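Local coordinates for protein NADP-dependent glyceraldehyde-3-phosphate dehydrogenase (Bacillus halodurans, PDB 3PRL) that probably catalyses the NADP-dependent, non-phosphorylating oxidation of glyceraldehyde 3-phosphate to 3-phosphoglycerate, at residues 46-51 / 223-228; 53-58 / 227-232; 281-286 / 441-446. All coordinates share one frame; numbering follows the deposited sequence.

Overall arrangement
The chain illustrates how contact chemistry varies with place in an aldehyde dehydrogenase fold. Interactions 1 and 2 lie in the coenzyme-binding domain, centres 8 Å apart. Both use helix 48-65, and their second segments overlap at Val227 and Glu228. Each sets a partly exposed histidine ring beside buried aliphatic side chains, so CH-pi and methyl contacts dominate; interaction 1 adds a solvent-exposed glutamine, whereas interaction 2 centres on a buried isoleucine. Interaction 3 lies about 38 Å from interaction 1 between centres, across the chain's centre in the catalytic domain. It joins a helix to a loop through a polar lysine-serine bond beside a buried glycine.

Interaction 1: 46-51 / 223-228; sequences LSQEEV and GDHLVE
The first turn of helix 48-65 packs on the short helix 223-227, where Gln48 meets the His225 ring over a face and Val51 meets it at an edge. Gln48 supplies its aliphatic part: CG sits almost squarely above the imidazole, 4.2 Å from the ring centroid and 10° off its normal, a CH-pi contact. Beyond CG the chain is extended, and it carries the amide past the ring with the two planes 70° apart; Gln48 NE2 comes within 3.6 Å of His225 ND1 without bonding to it. This helix pair belongs to the Rossmann-like coenzyme-binding domain, and helix 223-227 also carries Asp224, which contacts NADP in a crystal structure of this protein, although none is bound in this chain. Val51 approaches near the imidazole plane, its CG1 3.6 Å from His225 CD2. The same methyl meets Leu226 CD2 at 3.8 Å, the two side chains crossing at about a right angle. His225 has CG anti to its own N (chi1 -176°), which sends the ring across to helix 48-65, where NE2 is hydrogen-bonded to Asn52 OD1. Ser47 is the N-cap of that helix, and its OG bonds Glu50 OE1 from above the carboxylate plane.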
loop_
_atom_site.group_PDB
_atom_site.type_symbol
_atom_site.label_atom_id
_atom_site.label_comp_id
_atom_site.label_asym_id
_atom_site.label_seq_id
_atom_site.Cartn_x
_atom_site.Cartn_y
_atom_site.Cartn_z
ATOM N N LEU D 46 2.251 -44.484 -5.169
ATOM C CA LEU D 46 0.789 -44.367 -5.232
ATOM C C LEU D 46 0.240 -44.551 -6.635
ATOM O O LEU D 46 0.961 -44.385 -7.626
ATOM C CB LEU D 46 0.301 -43.024 -4.659
ATOM C CG LEU D 46 0.238 -42.820 -3.136
ATOM C CD1 LEU D 46 -0.390 -41.459 -2.796
ATOM C CD2 LEU D 46 -0.530 -43.948 -2.430
ATOM N N SER D 47 -1.047 -44.899 -6.686
ATOM C CA SER D 47 -1.783 -45.169 -7.927
ATOM C C SER D 47 -2.607 -43.955 -8.381
ATOM O O SER D 47 -2.681 -42.949 -7.674
ATOM C CB SER D 47 -2.703 -46.388 -7.739
ATOM O OG SER D 47 -3.671 -46.163 -6.716
ATOM N N GLN D 48 -3.231 -44.068 -9.554
ATOM C CA GLN D 48 -4.064 -42.990 -10.105
ATOM C C GLN D 48 -5.278 -42.663 -9.228
ATOM O O GLN D 48 -5.669 -41.494 -9.119
ATOM C CB GLN D 48 -4.483 -43.295 -11.552
ATOM C CG GLN D 48 -3.417 -42.905 -12.591
ATOM C CD GLN D 48 -3.773 -43.307 -14.015
ATOM O OE1 GLN D 48 -3.994 -44.491 -14.313
ATOM N NE2 GLN D 48 -3.814 -42.326 -14.908
ATOM N N GLU D 49 -5.846 -43.688 -8.586
ATOM C CA GLU D 49 -7.013 -43.514 -7.709
ATOM C C GLU D 49 -6.633 -42.804 -6.421
ATOM O O GLU D 49 -7.152 -41.734 -6.127
ATOM C CB GLU D 49 -7.678 -44.855 -7.368
ATOM C CG GLU D 49 -8.348 -45.539 -8.529
ATOM C CD GLU D 49 -7.377 -45.821 -9.654
ATOM O OE1 GLU D 49 -6.506 -46.710 -9.497
ATOM O OE2 GLU D 49 -7.485 -45.129 -10.691
ATOM N N GLU D 50 -5.716 -43.402 -5.660
ATOM C CA GLU D 50 -5.256 -42.806 -4.407
ATOM C C GLU D 50 -4.836 -41.332 -4.572
ATOM O O GLU D 50 -4.892 -40.567 -3.606
ATOM C CB GLU D 50 -4.154 -43.656 -3.781
ATOM C CG GLU D 50 -4.626 -45.075 -3.499
ATOM C CD GLU D 50 -3.530 -45.996 -3.044
ATOM O OE1 GLU D 50 -2.509 -46.124 -3.757
ATOM O OE2 GLU D 50 -3.710 -46.610 -1.976
ATOM N N VAL D 51 -4.457 -40.953 -5.801
ATOM C CA VAL D 51 -4.115 -39.570 -6.179
ATOM C C VAL D 51 -5.353 -38.671 -6.369
ATOM O O VAL D 51 -5.354 -37.518 -5.932
ATOM C CB VAL D 51 -3.206 -39.520 -7.445
ATOM C CG1 VAL D 51 -3.208 -38.141 -8.078
ATOM C CG2 VAL D 51 -1.785 -39.917 -7.104
ATOM N N GLY D 223 2.981 -38.320 -12.165
ATOM C CA GLY D 223 3.457 -37.061 -12.745
ATOM C C GLY D 223 2.419 -36.283 -13.536
ATOM O O GLY D 223 1.833 -35.325 -13.027
ATOM N N ASP D 224 2.187 -36.706 -14.777
ATOM C CA ASP D 224 1.247 -36.041 -15.684
ATOM C C ASP D 224 -0.182 -35.919 -15.133
ATOM O O ASP D 224 -0.782 -34.840 -15.200
ATOM C CB ASP D 224 1.217 -36.752 -17.041
ATOM C CG ASP D 224 2.562 -36.721 -17.761
ATOM O OD1 ASP D 224 3.295 -35.703 -17.696
ATOM O OD2 ASP D 224 2.876 -37.733 -18.414
ATOM N N HIS D 225 -0.704 -37.023 -14.587
ATOM C CA HIS D 225 -2.059 -37.110 -14.013
ATOM C C HIS D 225 -2.361 -36.002 -12.992
ATOM O O HIS D 225 -3.479 -35.482 -12.952
ATOM C CB HIS D 225 -2.256 -38.488 -13.368
ATOM C CG HIS D 225 -3.633 -38.729 -12.821
ATOM N ND1 HIS D 225 -4.699 -39.115 -13.611
ATOM C CD2 HIS D 225 -4.111 -38.666 -11.553
ATOM C CE1 HIS D 225 -5.774 -39.270 -12.857
ATOM N NE2 HIS D 225 -5.444 -39.007 -11.604
ATOM N N LEU D 226 -1.368 -35.657 -12.171
ATOM C CA LEU D 226 -1.507 -34.566 -11.216
ATOM C C LEU D 226 -1.628 -33.233 -11.937
ATOM O O LEU D 226 -2.595 -32.508 -11.746
ATOM C CB LEU D 226 -0.315 -34.519 -10.265
ATOM C CG LEU D 226 -0.217 -35.536 -9.131
ATOM C CD1 LEU D 226 1.246 -35.806 -8.800
ATOM C CD2 LEU D 226 -0.958 -35.039 -7.907
ATOM N N VAL D 227 -0.645 -32.936 -12.779
ATOM C CA VAL D 227 -0.524 -31.658 -13.466
ATOM C C VAL D 227 -1.708 -31.374 -14.395
ATOM O O VAL D 227 -2.051 -30.211 -14.631
ATOM C CB VAL D 227 0.867 -31.571 -14.175
ATOM C CG1 VAL D 227 0.816 -30.882 -15.517
ATOM C CG2 VAL D 227 1.867 -30.895 -13.261
ATOM N N GLU D 228 -2.341 -32.450 -14.867
ATOM C CA GLU D 228 -3.490 -32.408 -15.767
ATOM C C GLU D 228 -4.852 -32.455 -15.070
ATOM O O GLU D 228 -5.876 -32.446 -15.735
ATOM C CB GLU D 228 -3.408 -33.573 -16.765
ATOM C CG GLU D 228 -2.259 -33.488 -17.765
ATOM C CD GLU D 228 -2.109 -34.737 -18.647
ATOM O OE1 GLU D 228 -2.732 -35.785 -18.351
ATOM O OE2 GLU D 228 -1.347 -34.671 -19.641
#

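Interaction 2: 53-58 / 227-232; sequences DAIQGA and VEHPGI
Ile55 and His229 approach from opposite directions, the end of the aliphatic chain landing on the flat of the imidazole. Ile55 CD1 makes a CH-pi contact over one ring face, 3.5 Å from the centroid and 17° off the ring normal; its closest ring atom is His229 CG at 3.4 Å. The isoleucine reaches this position because CG1 lies anti to the carbonyl carbon and the chain then runs straight out to CD1 (chi2 178°), projecting the methyl away from helix 48-65. The other branch, CG2, drops alongside the turn and meets Gly231 CA at 3.9 Å. Ile232 closes the group, its CD1 lying 4.0 Å from Ile55 CD1.

The ring is held by the backbone of its own loop. His229 to Ile232 form a type I beta turn, closed by Ile232 N bonding to His229 O at 2.9 Å. Inside that turn Gly231 N donates to His229 ND1 at 3.1 Å, approaching close to the ring plane, which fixes the rotation of the imidazole so that a face is turned to Ile55. Asn52 OD1 takes the NE2 atoms of both His229 and His225, tying together two rings that meet with planes about 80° apart. The loop links helix 223-227 to strand 234-238 of the coenzyme-binding sheet, and Ile232 also rests on Leu157 of the neighbouring strand 144-159.

Because ND1 accepts a backbone N-H while NE2 faces an amide oxygen, the bonding is consistent with a neutral imidazole that carries its proton on NE2. Such a ring meets helix 48-65 in two ways, with a face under Ile55 CD1 and its NE2 at Asn52.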
loop_
_atom_site.group_PDB
_atom_site.type_symbol
_atom_site.label_atom_id
_atom_site.label_comp_id
_atom_site.label_asym_id
_atom_site.label_seq_id
_atom_site.Cartn_x
_atom_site.Cartn_y
_atom_site.Cartn_z
ATOM N N ASP D 53 -8.196 -39.494 -4.928
ATOM C CA ASP D 53 -8.713 -39.496 -3.567
ATOM C C ASP D 53 -8.139 -38.385 -2.711
ATOM O O ASP D 53 -8.866 -37.746 -1.964
ATOM C CB ASP D 53 -8.514 -40.860 -2.909
ATOM C CG ASP D 53 -9.636 -41.836 -3.248
ATOM O OD1 ASP D 53 -10.494 -41.495 -4.091
ATOM O OD2 ASP D 53 -9.664 -42.940 -2.662
ATOM N N ALA D 54 -6.840 -38.153 -2.840
ATOM C CA ALA D 54 -6.171 -37.050 -2.162
ATOM C C ALA D 54 -6.690 -35.702 -2.654
ATOM O O ALA D 54 -6.936 -34.807 -1.851
ATOM C CB ALA D 54 -4.674 -37.141 -2.363
ATOM N N ILE D 55 -6.863 -35.565 -3.966
ATOM C CA ILE D 55 -7.373 -34.312 -4.541
ATOM C C ILE D 55 -8.802 -33.986 -4.087
ATOM O O ILE D 55 -9.144 -32.811 -3.905
ATOM C CB ILE D 55 -7.247 -34.280 -6.086
ATOM C CG1 ILE D 55 -5.767 -34.190 -6.468
ATOM C CG2 ILE D 55 -8.003 -33.089 -6.683
ATOM C CD1 ILE D 55 -5.492 -34.195 -7.958
ATOM N N GLN D 56 -9.627 -35.017 -3.898
ATOM C CA GLN D 56 -11.002 -34.806 -3.455
ATOM C C GLN D 56 -11.082 -34.438 -1.992
ATOM O O GLN D 56 -11.870 -33.564 -1.615
ATOM C CB GLN D 56 -11.902 -36.013 -3.743
ATOM C CG GLN D 56 -12.729 -35.882 -5.015
ATOM C CD GLN D 56 -13.255 -34.472 -5.243
ATOM O OE1 GLN D 56 -12.679 -33.706 -6.023
ATOM N NE2 GLN D 56 -14.346 -34.117 -4.553
ATOM N N GLY D 57 -10.272 -35.106 -1.171
ATOM C CA GLY D 57 -10.226 -34.823 0.254
ATOM C C GLY D 57 -9.837 -33.377 0.504
ATOM O O GLY D 57 -10.359 -32.731 1.412
ATOM N N ALA D 58 -8.913 -32.877 -0.311
ATOM C CA ALA D 58 -8.424 -31.515 -0.186
ATOM C C ALA D 58 -9.495 -30.493 -0.562
ATOM O O ALA D 58 -9.604 -29.463 0.085
ATOM C CB ALA D 58 -7.166 -31.322 -1.011
ATOM N N VAL D 227 -0.645 -32.936 -12.779
ATOM C CA VAL D 227 -0.524 -31.658 -13.466
ATOM C C VAL D 227 -1.708 -31.374 -14.395
ATOM O O VAL D 227 -2.051 -30.211 -14.631
ATOM C CB VAL D 227 0.867 -31.571 -14.175
ATOM C CG1 VAL D 227 0.816 -30.882 -15.517
ATOM C CG2 VAL D 227 1.867 -30.895 -13.261
ATOM N N GLU D 228 -2.341 -32.450 -14.867
ATOM C CA GLU D 228 -3.490 -32.408 -15.767
ATOM C C GLU D 228 -4.852 -32.455 -15.070
ATOM O O GLU D 228 -5.876 -32.446 -15.735
ATOM C CB GLU D 228 -3.408 -33.573 -16.765
ATOM C CG GLU D 228 -2.259 -33.488 -17.765
ATOM C CD GLU D 228 -2.109 -34.737 -18.647
ATOM O OE1 GLU D 228 -2.732 -35.785 -18.351
ATOM O OE2 GLU D 228 -1.347 -34.671 -19.641
ATOM N N HIS D 229 -4.869 -32.520 -13.742
ATOM C CA HIS D 229 -6.109 -32.769 -12.994
ATOM C C HIS D 229 -7.020 -31.549 -12.848
ATOM O O HIS D 229 -6.611 -30.553 -12.239
ATOM C CB HIS D 229 -5.781 -33.316 -11.599
ATOM C CG HIS D 229 -6.816 -34.254 -11.065
ATOM N ND1 HIS D 229 -7.990 -33.818 -10.493
ATOM C CD2 HIS D 229 -6.849 -35.604 -11.012
ATOM C CE1 HIS D 229 -8.707 -34.861 -10.117
ATOM N NE2 HIS D 229 -8.036 -35.958 -10.422
ATOM N N PRO D 230 -8.272 -31.636 -13.367
ATOM C CA PRO D 230 -9.225 -30.532 -13.225
ATOM C C PRO D 230 -9.439 -30.074 -11.775
ATOM O O PRO D 230 -9.867 -28.939 -11.553
ATOM C CB PRO D 230 -10.529 -31.099 -13.816
ATOM C CG PRO D 230 -10.354 -32.575 -13.813
ATOM C CD PRO D 230 -8.891 -32.798 -14.038
ATOM N N GLY D 231 -9.114 -30.936 -10.806
ATOM C CA GLY D 231 -9.234 -30.603 -9.377
ATOM C C GLY D 231 -8.171 -29.673 -8.815
ATOM O O GLY D 231 -8.258 -29.253 -7.664
ATOM N N ILE D 232 -7.165 -29.361 -9.630
ATOM C CA ILE D 232 -6.060 -28.483 -9.244
ATOM C C ILE D 232 -6.309 -27.072 -9.775
ATOM O O ILE D 232 -6.588 -26.875 -10.976
ATOM C CB ILE D 232 -4.697 -29.019 -9.774
ATOM C CG1 ILE D 232 -4.388 -30.428 -9.217
ATOM C CG2 ILE D 232 -3.555 -28.025 -9.512
ATOM C CD1 ILE D 232 -4.084 -30.507 -7.714
#

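Interaction 3: 281-286 / 441-446; sequences IVSGAF and NAKTER
A polar helix-to-loop contact in the catalytic domain joins Ser283 of helix 274-286 to Lys443 in the loop that follows strand 437-440. The link is one hydrogen bond, Lys443 NZ to Ser283 OG, short at 2.6 Å. The serine turns its hydroxyl outward by holding OG anti to the backbone N (chi1 170°), while Lys443 places CG between its backbone N and carbonyl carbon (chi1 63°) and then runs extended to the ammonium group. The long side chain is thereby laid along the flank of the helix, with its nitrogen at the serine.

Gly284 lets the loop come close. Gly284 CA is 5.9 Å from Lys443 CA. Lys443 CD lies against the backbone, 4.0 Å from Gly284 N. At its other end the residue is gripped by the same helix, since Lys443 N is hydrogen-bonded to the side chain of Gln280, one turn before Gly284. The loop is further tied to the sheet beneath through Thr444, whose OG1 bonds Asp264, and through Ala442 O, bonded to Ser417 of strand 415-419. Farther along, Arg446 makes a salt bridge with Glu259, the predicted active-site glutamate, so the loop passes from the flank of this helix toward the probable catalytic centre.

Across these two segments the lysine charge meets a neutral hydroxyl, whose oxygen acts as acceptor. The hydrogen bond therefore probably has a charge-dipole character, while the aliphatic stem of the lysine runs alongside Gly284. The contact is also directional: with NZ bonded at one end and the backbone N at the other, Lys443 spans this side of the helix from Gln280 to Ser283.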
loop_
_atom_site.group_PDB
_atom_site.type_symbol
_atom_site.label_atom_id
_atom_site.label_comp_id
_atom_site.label_asym_id
_atom_site.label_seq_id
_atom_site.Cartn_x
_atom_site.Cartn_y
_atom_site.Cartn_z
ATOM N N ILE D 281 32.225 -15.154 -4.476
ATOM C CA ILE D 281 32.186 -16.102 -5.599
ATOM C C ILE D 281 32.253 -17.564 -5.151
ATOM O O ILE D 281 31.362 -18.345 -5.486
ATOM C CB ILE D 281 33.249 -15.772 -6.695
ATOM C CG1 ILE D 281 32.845 -14.505 -7.451
ATOM C CG2 ILE D 281 33.390 -16.895 -7.703
ATOM C CD1 ILE D 281 31.367 -14.382 -7.674
ATOM N N VAL D 282 33.281 -17.922 -4.382
ATOM C CA VAL D 282 33.449 -19.300 -3.918
ATOM C C VAL D 282 32.330 -19.765 -2.972
ATOM O O VAL D 282 31.760 -20.838 -3.174
ATOM C CB VAL D 282 34.843 -19.534 -3.300
ATOM C CG1 VAL D 282 34.912 -20.903 -2.625
ATOM C CG2 VAL D 282 35.913 -19.402 -4.369
ATOM N N SER D 283 32.025 -18.968 -1.950
ATOM C CA SER D 283 30.904 -19.263 -1.042
ATOM C C SER D 283 29.594 -19.617 -1.773
ATOM O O SER D 283 28.906 -20.576 -1.410
ATOM C CB SER D 283 30.666 -18.096 -0.081
ATOM O OG SER D 283 29.456 -18.261 0.646
ATOM N N GLY D 284 29.273 -18.847 -2.809
ATOM C CA GLY D 284 28.029 -19.015 -3.553
ATOM C C GLY D 284 28.050 -20.105 -4.615
ATOM O O GLY D 284 27.064 -20.810 -4.789
ATOM N N ALA D 285 29.169 -20.252 -5.329
ATOM C CA ALA D 285 29.241 -21.231 -6.424
ATOM C C ALA D 285 29.266 -22.647 -5.890
ATOM O O ALA D 285 28.694 -23.552 -6.496
ATOM C CB ALA D 285 30.471 -20.981 -7.329
ATOM N N PHE D 286 29.901 -22.813 -4.729
ATOM C CA PHE D 286 30.285 -24.122 -4.226
ATOM C C PHE D 286 29.497 -24.575 -3.033
ATOM O O PHE D 286 29.696 -25.699 -2.558
ATOM C CB PHE D 286 31.767 -24.126 -3.876
ATOM C CG PHE D 286 32.635 -24.277 -5.053
ATOM C CD1 PHE D 286 32.664 -25.470 -5.751
ATOM C CD2 PHE D 286 33.403 -23.210 -5.504
ATOM C CE1 PHE D 286 33.453 -25.608 -6.863
ATOM C CE2 PHE D 286 34.218 -23.348 -6.627
ATOM C CZ PHE D 286 34.245 -24.550 -7.300
ATOM N N ASN D 441 27.943 -6.301 -5.266
ATOM C CA ASN D 441 29.068 -6.600 -4.379
ATOM C C ASN D 441 28.785 -7.688 -3.367
ATOM O O ASN D 441 29.289 -7.657 -2.254
ATOM C CB ASN D 441 29.550 -5.338 -3.655
ATOM C CG ASN D 441 30.569 -4.569 -4.449
ATOM O OD1 ASN D 441 31.433 -5.148 -5.115
ATOM N ND2 ASN D 441 30.480 -3.251 -4.383
ATOM N N ALA D 442 27.965 -8.647 -3.767
ATOM C CA ALA D 442 27.619 -9.795 -2.930
ATOM C C ALA D 442 27.161 -10.905 -3.853
ATOM O O ALA D 442 26.871 -10.657 -5.030
ATOM C CB ALA D 442 26.508 -9.439 -1.962
ATOM N N LYS D 443 27.101 -12.119 -3.310
ATOM C CA LYS D 443 26.774 -13.298 -4.098
ATOM C C LYS D 443 25.289 -13.305 -4.443
ATOM O O LYS D 443 24.524 -12.477 -3.928
ATOM C CB LYS D 443 27.172 -14.580 -3.353
ATOM C CG LYS D 443 26.433 -14.831 -2.024
ATOM C CD LYS D 443 27.181 -15.852 -1.166
ATOM C CE LYS D 443 26.374 -16.329 0.038
ATOM N NZ LYS D 443 27.222 -17.097 1.043
ATOM N N THR D 444 24.887 -14.225 -5.318
ATOM C CA THR D 444 23.459 -14.406 -5.586
ATOM C C THR D 444 22.886 -15.340 -4.522
ATOM O O THR D 444 23.551 -16.254 -4.066
ATOM C CB THR D 444 23.138 -14.939 -7.018
ATOM O OG1 THR D 444 23.847 -16.156 -7.253
ATOM C CG2 THR D 444 23.564 -13.937 -8.071
ATOM N N GLU D 445 21.645 -15.094 -4.130
ATOM C CA GLU D 445 20.958 -15.966 -3.176
ATOM C C GLU D 445 19.478 -15.679 -3.249
ATOM O O GLU D 445 19.056 -14.594 -3.650
ATOM C CB GLU D 445 21.458 -15.749 -1.736
ATOM C CG GLU D 445 20.913 -14.477 -1.093
ATOM C CD GLU D 445 21.620 -14.094 0.185
ATOM O OE1 GLU D 445 21.829 -14.988 1.053
ATOM O OE2 GLU D 445 21.964 -12.890 0.305
ATOM N N ARG D 446 18.699 -16.659 -2.827
ATOM C CA ARG D 446 17.262 -16.541 -2.793
ATOM C C ARG D 446 16.841 -15.568 -1.690
ATOM O O ARG D 446 16.004 -14.691 -1.907
ATOM C CB ARG D 446 16.656 -17.921 -2.549
ATOM C CG ARG D 446 15.192 -17.988 -2.902
ATOM C CD ARG D 446 14.450 -18.847 -1.908
ATOM N NE ARG D 446 12.998 -18.684 -2.005
ATOM C CZ ARG D 446 12.215 -19.375 -2.823
ATOM N NH1 ARG D 446 10.907 -19.158 -2.806
ATOM N NH2 ARG D 446 12.728 -20.266 -3.666
#